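Local structure of extracellular solute-binding protein, family 1 (Trichodesmium erythraeum IMS101, 6G7N) at residues S99-V104 against N232-G237; T57-R62 against N139-S144; G1-Y6 against A242-G247; N176-I181 against S196-R201. The protein binds ferric iron and probably delivers it to an ABC transporter as the extracellular solute-binding component. One frame throughout, in Å; residues are numbered along the deposited sequence.

Overall arrangement
Interactions 1, 2 and 4 are buried and surround the iron and its D-alanine partner, whereas interaction 3 is partly buried and its centre lies about 25 Å from that of the chain. Interaction 1 pairs two strands through backbone bonds, and strand 231-239 is the neighbour of strand 54-58, which leads into interaction 2. There two helix starts meet, one capped by a carboxylate and the other carrying an iron-binding tyrosine; interaction 4, a helix-helix contact, holds the other two iron-binding tyrosines. A salt bridge from Arg-103 to Asp-177 ties interaction 4 to the strand of interaction 1. Interaction 3 reaches the same sheet but uses an asparagine amide and apolar contact, with neither metal nor ligand.

Interaction 1: S99-V104 against N232-G237. With DAL (D-alanine), chain C.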
loop_
_atom_site.group_PDB
_atom_site.type_symbol
_atom_site.label_atom_id
_atom_site.label_comp_id
_atom_site.label_asym_id
_atom_site.label_seq_id
_atom_site.Cartn_x
_atom_site.Cartn_y
_atom_site.Cartn_z
ATOM N N SER A 99 5.206 6.536 2.772
ATOM C CA SER A 99 5.612 5.268 3.402
ATOM C C SER A 99 5.313 4.158 2.403
ATOM O O SER A 99 4.554 4.360 1.453
ATOM C CB SER A 99 5.004 5.028 4.789
ATOM O OG SER A 99 3.621 4.831 4.732
ATOM N N LYS A 100 5.908 3.000 2.648
ATOM C CA LYS A 100 5.890 1.886 1.725
ATOM C C LYS A 100 5.424 0.617 2.424
ATOM O O LYS A 100 5.802 0.331 3.560
ATOM C CB LYS A 100 7.358 1.677 1.189
ATOM C CG LYS A 100 7.689 0.504 0.338
ATOM C CD LYS A 100 9.148 0.669 -0.062
ATOM C CE LYS A 100 10.236 0.475 0.992
ATOM N NZ LYS A 100 11.571 0.393 0.345
ATOM N N ARG A 101 4.631 -0.165 1.691
ATOM C CA ARG A 101 4.165 -1.488 2.118
ATOM C C ARG A 101 4.543 -2.493 1.041
ATOM O O ARG A 101 4.741 -2.156 -0.103
ATOM C CB ARG A 101 2.661 -1.493 2.417
ATOM C CG ARG A 101 1.744 -1.073 1.249
ATOM C CD ARG A 101 1.400 0.412 1.192
ATOM N NE ARG A 101 0.743 0.932 2.376
ATOM C CZ ARG A 101 -0.518 0.652 2.745
ATOM N NH1 ARG A 101 -0.969 1.108 3.892
ATOM N NH2 ARG A 101 -1.314 -0.100 1.992
ATOM N N ALA A 102 4.614 -3.761 1.416
ATOM C CA ALA A 102 4.876 -4.855 0.454
ATOM C C ALA A 102 3.734 -5.846 0.503
ATOM O O ALA A 102 3.226 -6.162 1.576
ATOM C CB ALA A 102 6.181 -5.571 0.793
ATOM N N ARG A 103 3.312 -6.341 -0.670
ATOM C CA ARG A 103 2.287 -7.377 -0.711
ATOM C C ARG A 103 3.018 -8.711 -0.836
ATOM O O ARG A 103 3.663 -8.990 -1.845
ATOM C CB ARG A 103 1.243 -7.126 -1.806
ATOM C CG ARG A 103 -0.031 -7.960 -1.622
ATOM C CD ARG A 103 -1.266 -7.261 -2.174
ATOM N NE ARG A 103 -2.524 -7.904 -1.808
ATOM C CZ ARG A 103 -3.084 -7.807 -0.594
ATOM N NH1 ARG A 103 -2.519 -7.115 0.382
ATOM N NH2 ARG A 103 -4.247 -8.418 -0.355
ATOM N N VAL A 104 2.957 -9.486 0.248
ATOM C CA VAL A 104 3.846 -10.610 0.482
ATOM C C VAL A 104 3.078 -11.903 0.618
ATOM O O VAL A 104 1.858 -11.912 0.784
ATOM C CB VAL A 104 4.719 -10.358 1.721
ATOM C CG1 VAL A 104 5.556 -9.098 1.505
ATOM C CG2 VAL A 104 3.864 -10.267 2.984
ATOM N N ASN A 232 4.079 -0.955 -2.598
ATOM C CA ASN A 232 3.057 0.072 -2.850
ATOM C C ASN A 232 3.189 1.119 -1.757
ATOM O O ASN A 232 4.065 0.991 -0.883
ATOM C CB ASN A 232 1.680 -0.611 -2.949
ATOM C CG ASN A 232 0.645 0.135 -3.785
ATOM O OD1 ASN A 232 0.694 1.370 -3.929
ATOM N ND2 ASN A 232 -0.336 -0.608 -4.324
ATOM N N ILE A 233 2.363 2.174 -1.818
ATOM C CA ILE A 233 2.614 3.363 -1.003
ATOM C C ILE A 233 1.386 3.837 -0.251
ATOM O O ILE A 233 0.238 3.662 -0.679
ATOM C CB ILE A 233 3.144 4.526 -1.881
ATOM C CG1 ILE A 233 2.224 4.832 -3.070
ATOM C CG2 ILE A 233 4.554 4.225 -2.341
ATOM C CD1 ILE A 233 2.504 6.169 -3.733
ATOM N N SER A 234 1.678 4.515 0.872
ATOM C CA SER A 234 0.822 5.536 1.456
ATOM C C SER A 234 1.336 6.864 0.919
ATOM O O SER A 234 2.541 7.092 0.944
ATOM C CB SER A 234 0.947 5.555 2.992
ATOM O OG SER A 234 0.510 4.365 3.598
ATOM N N GLY A 235 0.469 7.727 0.413
ATOM C CA GLY A 235 0.990 8.926 -0.227
ATOM C C GLY A 235 -0.014 10.025 -0.369
ATOM O O GLY A 235 -1.106 9.980 0.166
ATOM N N GLY A 236 0.409 11.062 -1.075
ATOM C CA GLY A 236 -0.454 12.228 -1.233
ATOM C C GLY A 236 0.063 13.235 -2.201
ATOM O O GLY A 236 1.134 13.092 -2.791
ATOM N N GLY A 237 -0.729 14.293 -2.349
ATOM C CA GLY A 237 -0.391 15.367 -3.267
ATOM C C GLY A 237 -1.070 16.665 -2.866
ATOM O O GLY A 237 -1.889 16.702 -1.938
HETATM N N DAL C . -6.029 -0.161 5.502
HETATM C CA DAL C . -5.486 0.968 6.330
HETATM C CB DAL C . -6.385 2.189 6.217
HETATM C C DAL C . -4.066 1.301 6.012
HETATM O O DAL C . -3.480 0.525 5.230
HETATM O OXT DAL C . -3.561 2.324 6.549
#
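Arg-101 and Asn-232 form an antiparallel hydrogen-bonded pair, Arg-101 N reaching Asn-232 O at 2.9 Å and Asn-232 N reaching Arg-101 O at 2.8 Å. Their side chains share one face of the sheet with those of Ser-99 and Ser-234, the other hydrogen-bonded pair; Lys-100 and Ile-233 take the opposite face. Arg-101 does not stay over its own strand. Its CG sits between the backbone N and the carbonyl carbon (chi1 58°), and further bends at chi2 and chi3 bring CD to 3.4 Å from Asn-232 O and NH1 to 3.6 Å from Ser-234 OG. From there NH1 gives a nearly straight bond of 2.9 Å to O of D-alanine, the ligand's carboxylate carbon lying in the guanidinium plane at its edge. Short serines suit both places beside the arginine: Ser-99 OG comes within 3.3 Å of Ser-234 CB, and both hydroxyls bond Glu-270, which forms a salt bridge with Arg-101. A leucine in place of Arg-101 would probably leave Glu-270 and the ligand carboxylate without this cationic mate. Two long strands, 96-108 and 231-239, pairing at the ligand site are consistent with the interdomain crossover strands of a periplasmic binding protein.

Interaction 2: T57-R62 against N139-S144. With FE (Fe (III) ion), chain E; DAL (D-alanine), chain C.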
loop_
_atom_site.group_PDB
_atom_site.type_symbol
_atom_site.label_atom_id
_atom_site.label_comp_id
_atom_site.label_asym_id
_atom_site.label_seq_id
_atom_site.Cartn_x
_atom_site.Cartn_y
_atom_site.Cartn_z
ATOM N N THR A 57 -3.832 9.374 1.033
ATOM C CA THR A 57 -4.554 8.105 1.067
ATOM C C THR A 57 -3.566 6.977 0.928
ATOM O O THR A 57 -2.360 7.193 0.925
ATOM C CB THR A 57 -5.683 8.082 0.014
ATOM O OG1 THR A 57 -6.587 7.004 0.271
ATOM C CG2 THR A 57 -5.146 7.944 -1.416
ATOM N N VAL A 58 -4.074 5.740 0.856
ATOM C CA VAL A 58 -3.226 4.577 0.575
ATOM C C VAL A 58 -3.535 3.988 -0.787
ATOM O O VAL A 58 -4.687 4.022 -1.261
ATOM C CB VAL A 58 -3.224 3.460 1.655
ATOM C CG1 VAL A 58 -3.083 4.072 3.036
ATOM C CG2 VAL A 58 -4.470 2.605 1.599
ATOM N N ASP A 59 -2.460 3.461 -1.368
ATOM C CA ASP A 59 -2.408 2.714 -2.625
ATOM C C ASP A 59 -2.248 3.628 -3.825
ATOM O O ASP A 59 -3.071 4.523 -4.034
ATOM C CB ASP A 59 -3.556 1.683 -2.789
ATOM C CG ASP A 59 -3.140 0.520 -3.641
ATOM O OD1 ASP A 59 -2.906 0.736 -4.847
ATOM O OD2 ASP A 59 -2.987 -0.583 -3.081
ATOM N N ALA A 60 -1.228 3.369 -4.632
ATOM C CA ALA A 60 -1.051 4.146 -5.843
ATOM C C ALA A 60 -2.286 4.033 -6.752
ATOM O O ALA A 60 -2.534 4.936 -7.537
ATOM C CB ALA A 60 0.197 3.681 -6.573
ATOM N N GLY A 61 -3.035 2.929 -6.692
ATOM C CA GLY A 61 -4.267 2.870 -7.476
ATOM C C GLY A 61 -5.266 3.955 -7.111
ATOM O O GLY A 61 -5.962 4.495 -8.008
ATOM N N ARG A 62 -5.396 4.264 -5.815
ATOM C CA ARG A 62 -6.310 5.346 -5.374
ATOM C C ARG A 62 -5.735 6.716 -5.726
ATOM O O ARG A 62 -6.485 7.618 -6.098
ATOM C CB ARG A 62 -6.615 5.324 -3.863
ATOM C CG ARG A 62 -7.373 4.125 -3.298
ATOM C CD ARG A 62 -8.018 4.422 -1.938
ATOM N NE ARG A 62 -8.749 3.297 -1.331
ATOM C CZ ARG A 62 -8.236 2.417 -0.472
ATOM N NH1 ARG A 62 -8.998 1.444 0.030
ATOM N NH2 ARG A 62 -6.965 2.498 -0.102
ATOM N N ASN A 139 -10.828 -5.401 -3.431
ATOM C CA ASN A 139 -9.785 -4.739 -2.667
ATOM C C ASN A 139 -8.694 -4.148 -3.575
ATOM O O ASN A 139 -8.163 -4.817 -4.456
ATOM C CB ASN A 139 -9.187 -5.753 -1.708
ATOM C CG ASN A 139 -7.913 -5.252 -1.073
ATOM O OD1 ASN A 139 -6.813 -5.679 -1.437
ATOM N ND2 ASN A 139 -8.039 -4.336 -0.122
ATOM N N ILE A 140 -8.362 -2.879 -3.321
ATOM C CA ILE A 140 -7.385 -2.165 -4.137
ATOM C C ILE A 140 -5.993 -2.798 -4.096
ATOM O O ILE A 140 -5.292 -2.756 -5.097
ATOM C CB ILE A 140 -7.353 -0.648 -3.753
ATOM C CG1 ILE A 140 -6.574 0.183 -4.775
ATOM C CG2 ILE A 140 -6.731 -0.437 -2.373
ATOM C CD1 ILE A 140 -7.239 0.337 -6.111
ATOM N N TYR A 141 -5.589 -3.379 -2.958
ATOM C CA TYR A 141 -4.263 -3.978 -2.895
ATOM C C TYR A 141 -4.119 -5.103 -3.922
ATOM O O TYR A 141 -3.091 -5.249 -4.590
ATOM C CB TYR A 141 -3.925 -4.518 -1.515
ATOM C CG TYR A 141 -4.252 -3.630 -0.331
ATOM C CD1 TYR A 141 -4.065 -2.242 -0.390
ATOM C CD2 TYR A 141 -4.698 -4.166 0.859
ATOM C CE1 TYR A 141 -4.356 -1.440 0.696
ATOM C CE2 TYR A 141 -4.975 -3.369 1.975
ATOM C CZ TYR A 141 -4.786 -2.007 1.904
ATOM O OH TYR A 141 -5.085 -1.218 2.972
ATOM N N ASN A 142 -5.163 -5.932 -4.000
ATOM C CA ASN A 142 -5.191 -7.021 -4.957
ATOM C C ASN A 142 -5.270 -6.501 -6.394
ATOM O O ASN A 142 -4.617 -7.047 -7.286
ATOM C CB ASN A 142 -6.410 -7.911 -4.701
ATOM C CG ASN A 142 -6.239 -8.830 -3.520
ATOM O OD1 ASN A 142 -5.114 -9.108 -3.074
ATOM N ND2 ASN A 142 -7.370 -9.378 -3.026
ATOM N N GLN A 143 -6.100 -5.492 -6.629
ATOM C CA GLN A 143 -6.188 -4.910 -7.959
ATOM C C GLN A 143 -4.809 -4.404 -8.414
ATOM O O GLN A 143 -4.395 -4.624 -9.553
ATOM C CB GLN A 143 -7.224 -3.798 -7.996
ATOM C CG GLN A 143 -8.641 -4.302 -7.800
ATOM C CD GLN A 143 -9.652 -3.213 -7.563
ATOM O OE1 GLN A 143 -9.341 -2.031 -7.625
ATOM N NE2 GLN A 143 -10.872 -3.610 -7.256
ATOM N N SER A 144 -4.073 -3.757 -7.498
ATOM C CA SER A 144 -2.771 -3.231 -7.848
ATOM C C SER A 144 -1.741 -4.330 -8.124
ATOM O O SER A 144 -0.925 -4.209 -9.035
ATOM C CB SER A 144 -2.283 -2.252 -6.763
ATOM O OG SER A 144 -3.052 -1.055 -6.877
HETATM FE FE FE E . -4.300 -1.343 4.755
HETATM N N DAL C . -6.029 -0.161 5.502
HETATM C CA DAL C . -5.486 0.968 6.330
HETATM C CB DAL C . -6.385 2.189 6.217
HETATM C C DAL C . -4.066 1.301 6.012
HETATM O O DAL C . -3.480 0.525 5.230
HETATM O OXT DAL C . -3.561 2.324 6.549
HETATM O O HOH W 1 -6.841 0.671 1.976
#
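Asp-59 slides past Ile-140 in the opposite direction, and every atom of its side chain beyond CA finds something to meet. Its CB packs on Ile-140 CG2 at 3.8 Å. The next atom, CG, set anti to the backbone N (chi1 -151°), lies 3.6 Å from Ile-140 CG1. At the tip the two oxygens part company. OD1 accepts from Ser-144 OG at 2.7 Å, on its syn side and somewhat out of the carboxylate plane, while its anti lone pair takes Gly-61 N at 2.9 Å; the latter is the N-cap bond of the helix that begins at Ala-60. OD2 meets the edge of the Tyr-141 ring, 3.3 Å from CD1, with carboxylate and ring nearly coplanar. Glycine suits position 61, since a CB there would clash with Ile-140 CD1. In the conformer described, Arg-62 lays one guanidinium face against Ile-140 CG2, and its NH2 bonds both Val-58 O and a water. That water donates to Tyr-141 OH at 2.8 Å, and the same oxygen binds the ferric ion at 1.9 Å, which D-alanine also binds through N and O. The metal, water and nearby arginine together would probably favour a phenolate form of Tyr-141, an anionic oxygen well matched to a hard trivalent cation.

Interaction 3: G1-Y6 against A242-G247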
loop_
_atom_site.group_PDB
_atom_site.type_symbol
_atom_site.label_atom_id
_atom_site.label_comp_id
_atom_site.label_asym_id
_atom_site.label_seq_id
_atom_site.Cartn_x
_atom_site.Cartn_y
_atom_site.Cartn_z
ATOM N N GLY A 1 -2.574 30.961 7.749
ATOM C CA GLY A 1 -1.768 30.271 8.791
ATOM C C GLY A 1 -2.082 28.799 9.038
ATOM O O GLY A 1 -1.757 28.265 10.104
ATOM N N ALA A 2 -2.705 28.148 8.067
ATOM C CA ALA A 2 -3.065 26.749 8.190
ATOM C C ALA A 2 -3.083 26.072 6.850
ATOM O O ALA A 2 -3.183 26.714 5.795
ATOM C CB ALA A 2 -4.427 26.616 8.859
ATOM N N ILE A 3 -3.043 24.751 6.903
ATOM C CA ILE A 3 -3.373 23.927 5.755
ATOM C C ILE A 3 -4.514 22.975 6.113
ATOM O O ILE A 3 -4.631 22.539 7.259
ATOM C CB ILE A 3 -2.170 23.139 5.230
ATOM C CG1 ILE A 3 -1.592 22.216 6.310
ATOM C CG2 ILE A 3 -1.116 24.098 4.719
ATOM C CD1 ILE A 3 -0.635 21.206 5.748
ATOM N N ASN A 4 -5.305 22.620 5.110
ATOM C CA ASN A 4 -6.383 21.658 5.259
ATOM C C ASN A 4 -5.959 20.332 4.644
ATOM O O ASN A 4 -5.831 20.223 3.418
ATOM C CB ASN A 4 -7.643 22.206 4.607
ATOM C CG ASN A 4 -8.085 23.503 5.236
ATOM O OD1 ASN A 4 -8.190 23.590 6.452
ATOM N ND2 ASN A 4 -8.320 24.519 4.411
ATOM N N LEU A 5 -5.745 19.354 5.526
ATOM C CA LEU A 5 -5.326 18.001 5.154
ATOM C C LEU A 5 -6.540 17.092 5.096
ATOM O O LEU A 5 -7.162 16.836 6.133
ATOM C CB LEU A 5 -4.349 17.502 6.203
ATOM C CG LEU A 5 -3.904 16.042 6.089
ATOM C CD1 LEU A 5 -3.264 15.690 4.748
ATOM C CD2 LEU A 5 -2.988 15.636 7.247
ATOM N N TYR A 6 -6.883 16.636 3.889
ATOM C CA TYR A 6 -7.964 15.639 3.684
ATOM C C TYR A 6 -7.260 14.285 3.577
ATOM O O TYR A 6 -6.524 14.031 2.633
ATOM C CB TYR A 6 -8.721 15.920 2.395
ATOM C CG TYR A 6 -9.774 17.009 2.434
ATOM C CD1 TYR A 6 -9.560 18.223 3.076
ATOM C CD2 TYR A 6 -10.961 16.839 1.735
ATOM C CE1 TYR A 6 -10.527 19.223 3.058
ATOM C CE2 TYR A 6 -11.918 17.831 1.684
ATOM C CZ TYR A 6 -11.711 19.023 2.348
ATOM O OH TYR A 6 -12.676 20.010 2.276
ATOM N N ALA A 242 -5.800 24.359 -4.061
ATOM C CA ALA A 242 -5.334 24.587 -2.717
ATOM C C ALA A 242 -5.314 26.071 -2.361
ATOM O O ALA A 242 -4.652 26.859 -3.041
ATOM C CB ALA A 242 -3.940 24.035 -2.563
ATOM N N PRO A 243 -6.005 26.453 -1.279
ATOM C CA PRO A 243 -5.925 27.858 -0.865
ATOM C C PRO A 243 -4.564 28.291 -0.328
ATOM O O PRO A 243 -4.238 29.476 -0.355
ATOM C CB PRO A 243 -7.011 27.996 0.199
ATOM C CG PRO A 243 -7.421 26.640 0.577
ATOM C CD PRO A 243 -7.009 25.694 -0.511
ATOM N N ASN A 244 -3.780 27.338 0.168
ATOM C CA ASN A 244 -2.425 27.610 0.679
ATOM C C ASN A 244 -1.445 26.642 0.030
ATOM O O ASN A 244 -0.914 25.713 0.657
ATOM C CB ASN A 244 -2.385 27.466 2.191
ATOM C CG ASN A 244 -1.100 27.991 2.791
ATOM O OD1 ASN A 244 -0.175 28.406 2.072
ATOM N ND2 ASN A 244 -1.035 27.995 4.125
ATOM N N LYS A 245 -1.167 26.878 -1.242
ATOM C CA LYS A 245 -0.258 26.029 -2.004
ATOM C C LYS A 245 1.144 25.988 -1.388
ATOM O O LYS A 245 1.742 24.918 -1.270
ATOM C CB LYS A 245 -0.196 26.493 -3.467
ATOM C CG LYS A 245 0.712 25.664 -4.349
ATOM C CD LYS A 245 0.834 26.259 -5.746
ATOM C CE LYS A 245 1.785 25.441 -6.594
ATOM N NZ LYS A 245 1.795 25.884 -8.012
ATOM N N GLU A 246 1.632 27.134 -0.987
ATOM C CA GLU A 246 2.959 27.217 -0.384
ATOM C C GLU A 246 3.109 26.345 0.910
ATOM O O GLU A 246 4.086 25.612 1.138
ATOM C CB GLU A 246 3.317 28.674 -0.067
ATOM N N GLY A 247 2.061 26.430 1.720
ATOM C CA GLY A 247 2.013 25.649 2.945
ATOM C C GLY A 247 1.858 24.167 2.651
ATOM O O GLY A 247 2.459 23.347 3.352
#
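Strand 2-6 passes the start of the helix that begins at Lys-245, with the CA atoms of Ile-3 and Gly-247 6.3 Å apart. The motif is an asparagine N-cap whose amide serves both elements, joining the first strand of a parallel part of the sheet to a helix lying beside it. Asn-244 has CG anti to its own N (chi1 -169°), which points the amide at the strand. Its OD1 takes Gly-247 N at 3.0 Å, the capping bond, from above the carbonyl plane. The other end, ND2, gives to Ala-2 O at 3.0 Å; the bond is nearly straight and lies in the amide plane of Asn-244, although it meets the Ala-2 carbonyl from above that group's plane. Asparagine suits this place because one short, flat group offers both an acceptor for a helix N-H and a donor for a strand carbonyl. Asp-53 links the same two elements, accepting from Asn-4 N with one oxygen and from Asn-244 N with the other. Apolar contact comes from Ile-3, where glycine suits the partner position: a CB on Gly-247 would clash with both Asn-244 ND2 and Ile-3 CG2, the methyl that rests 3.6 Å from Gly-247 C.

Interaction 4: N176-I181 against S196-R201; sequences NDTAQI and SYYLAR. With FE (Fe (III) ion), chain E; DAL (D-alanine), chain C.
Ile-181 supplies the apolar part, its CD1 resting 3.7 Å from Tyr-198 CB and its CG2 4.2 Å from Leu-199 CD1; these branched chains pack where the two helix segments, inclined at 65°, come together. Against the aromatic ring, Asp-177 crosses Tyr-198 at about a right angle, with CB 3.4 Å from CD2 and OD2 3.4 Å from CE2, the carboxylate turned steeply from the ring. Tyr-197 CE1 lies over one face of that ring. Polar contact runs through a water that joins Thr-178 OG1 and Tyr-198 O, while Asp-177 OD2 forms a salt bridge with Arg-103 and accepts from Asn-195 N. An alanine in place of Asp-177 would probably leave Arg-103 without its charged mate and Asn-195 N without its acceptor. Last come metal bonds: Tyr-197 OH and Tyr-198 OH, 3.1 Å apart, each bind the ferric ion at 2.0 Å, which D-alanine also holds through N and O. Tyr-197 CG lies between its backbone N and carbonyl carbon (chi1 59°) and Tyr-198 CG anti to its own carbonyl carbon (chi1 -69°), turning both rings to one ion. With Tyr-141 they give iron three tyrosine oxygens, probably phenolates, whose negative charge would favour the trivalent ion.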
loop_
_atom_site.group_PDB
_atom_site.type_symbol
_atom_site.label_atom_id
_atom_site.label_comp_id
_atom_site.label_asym_id
_atom_site.label_seq_id
_atom_site.Cartn_x
_atom_site.Cartn_y
_atom_site.Cartn_z
ATOM N N ASN A 176 -10.802 -9.484 5.509
ATOM C CA ASN A 176 -9.752 -8.541 5.138
ATOM C C ASN A 176 -8.373 -9.201 5.179
ATOM O O ASN A 176 -8.266 -10.437 5.242
ATOM C CB ASN A 176 -9.881 -7.297 6.033
ATOM C CG ASN A 176 -9.670 -7.585 7.495
ATOM O OD1 ASN A 176 -9.153 -8.633 7.868
ATOM N ND2 ASN A 176 -10.101 -6.653 8.342
ATOM N N ASP A 177 -7.297 -8.422 5.068
ATOM C CA ASP A 177 -5.971 -9.026 5.022
ATOM C C ASP A 177 -5.643 -9.762 6.324
ATOM O O ASP A 177 -5.075 -10.835 6.319
ATOM C CB ASP A 177 -4.852 -7.991 4.744
ATOM C CG ASP A 177 -4.528 -7.771 3.268
ATOM O OD1 ASP A 177 -5.310 -8.214 2.372
ATOM O OD2 ASP A 177 -3.472 -7.152 3.010
ATOM N N THR A 178 -6.002 -9.134 7.449
ATOM C CA THR A 178 -5.767 -9.756 8.756
ATOM C C THR A 178 -6.492 -11.103 8.874
ATOM O O THR A 178 -5.963 -12.065 9.441
ATOM C CB THR A 178 -6.195 -8.774 9.861
ATOM O OG1 THR A 178 -5.389 -7.599 9.753
ATOM C CG2 THR A 178 -6.114 -9.390 11.238
ATOM N N ALA A 179 -7.690 -11.172 8.313
ATOM C CA ALA A 179 -8.441 -12.429 8.300
ATOM C C ALA A 179 -7.696 -13.506 7.526
ATOM O O ALA A 179 -7.763 -14.683 7.898
ATOM C CB ALA A 179 -9.835 -12.229 7.745
ATOM N N GLN A 180 -6.965 -13.126 6.469
ATOM C CA GLN A 180 -6.205 -14.141 5.725
ATOM C C GLN A 180 -5.052 -14.666 6.584
ATOM O O GLN A 180 -4.774 -15.859 6.597
ATOM C CB GLN A 180 -5.696 -13.600 4.390
ATOM C CG GLN A 180 -6.718 -12.860 3.556
ATOM C CD GLN A 180 -8.041 -13.547 3.409
ATOM O OE1 GLN A 180 -8.112 -14.736 3.097
ATOM N NE2 GLN A 180 -9.113 -12.793 3.647
ATOM N N ILE A 181 -4.377 -13.761 7.295
ATOM C CA ILE A 181 -3.298 -14.169 8.178
ATOM C C ILE A 181 -3.825 -15.139 9.251
ATOM O O ILE A 181 -3.190 -16.177 9.532
ATOM C CB ILE A 181 -2.611 -12.939 8.816
ATOM C CG1 ILE A 181 -1.958 -12.071 7.723
ATOM C CG2 ILE A 181 -1.596 -13.366 9.861
ATOM C CD1 ILE A 181 -1.450 -10.736 8.217
ATOM N N SER A 196 2.491 -6.451 4.321
ATOM C CA SER A 196 3.495 -6.667 5.349
ATOM C C SER A 196 3.095 -6.114 6.721
ATOM O O SER A 196 3.310 -6.772 7.757
ATOM C CB SER A 196 4.807 -6.003 4.858
ATOM O OG SER A 196 4.616 -4.640 4.451
ATOM N N TYR A 197 2.547 -4.898 6.736
ATOM C CA TYR A 197 2.257 -4.227 7.983
ATOM C C TYR A 197 1.176 -4.914 8.800
ATOM O O TYR A 197 1.087 -4.666 10.006
ATOM C CB TYR A 197 1.939 -2.731 7.749
ATOM C CG TYR A 197 0.771 -2.476 6.851
ATOM C CD1 TYR A 197 -0.527 -2.446 7.319
ATOM C CD2 TYR A 197 0.956 -2.256 5.490
ATOM C CE1 TYR A 197 -1.598 -2.204 6.462
ATOM C CE2 TYR A 197 -0.109 -2.026 4.625
ATOM C CZ TYR A 197 -1.403 -2.040 5.090
ATOM O OH TYR A 197 -2.453 -1.886 4.228
ATOM N N TYR A 198 0.345 -5.761 8.192
ATOM C CA TYR A 198 -0.686 -6.455 8.966
ATOM C C TYR A 198 -0.076 -7.539 9.857
ATOM O O TYR A 198 -0.597 -7.807 10.947
ATOM C CB TYR A 198 -1.795 -7.034 8.072
ATOM C CG TYR A 198 -2.655 -5.987 7.421
ATOM C CD1 TYR A 198 -3.468 -5.148 8.169
ATOM C CD2 TYR A 198 -2.632 -5.805 6.044
ATOM C CE1 TYR A 198 -4.243 -4.190 7.562
ATOM C CE2 TYR A 198 -3.403 -4.832 5.437
ATOM C CZ TYR A 198 -4.197 -4.014 6.197
ATOM O OH TYR A 198 -4.946 -3.026 5.599
ATOM N N LEU A 199 0.996 -8.191 9.408
ATOM C CA LEU A 199 1.661 -9.145 10.279
ATOM C C LEU A 199 2.393 -8.413 11.405
ATOM O O LEU A 199 2.322 -8.826 12.575
ATOM C CB LEU A 199 2.608 -10.051 9.498
ATOM C CG LEU A 199 3.281 -11.137 10.312
ATOM C CD1 LEU A 199 2.287 -12.107 10.968
ATOM C CD2 LEU A 199 4.257 -11.917 9.445
ATOM N N ALA A 200 3.082 -7.326 11.052
ATOM C CA ALA A 200 3.716 -6.487 12.062
ATOM C C ALA A 200 2.752 -5.992 13.133
ATOM O O ALA A 200 3.080 -5.932 14.325
ATOM C CB ALA A 200 4.444 -5.355 11.394
ATOM N N ARG A 201 1.551 -5.611 12.698
ATOM C CA ARG A 201 0.532 -5.128 13.618
ATOM C C ARG A 201 0.186 -6.198 14.671
ATOM O O ARG A 201 0.076 -5.883 15.868
ATOM C CB ARG A 201 -0.701 -4.728 12.844
ATOM C CG ARG A 201 -1.746 -4.054 13.671
ATOM C CD ARG A 201 -2.967 -3.712 12.833
ATOM N NE ARG A 201 -2.707 -2.727 11.771
ATOM C CZ ARG A 201 -3.649 -2.299 10.941
ATOM N NH1 ARG A 201 -4.874 -2.821 11.003
ATOM N NH2 ARG A 201 -3.390 -1.372 10.032
HETATM FE FE FE E . -4.300 -1.343 4.755
HETATM N N DAL C . -6.029 -0.161 5.502
HETATM C CA DAL C . -5.486 0.968 6.330
HETATM C CB DAL C . -6.385 2.189 6.217
HETATM C C DAL C . -4.066 1.301 6.012
HETATM O O DAL C . -3.480 0.525 5.230
HETATM O OXT DAL C . -3.561 2.324 6.549
HETATM O O HOH W 2 -3.267 -7.086 11.519
#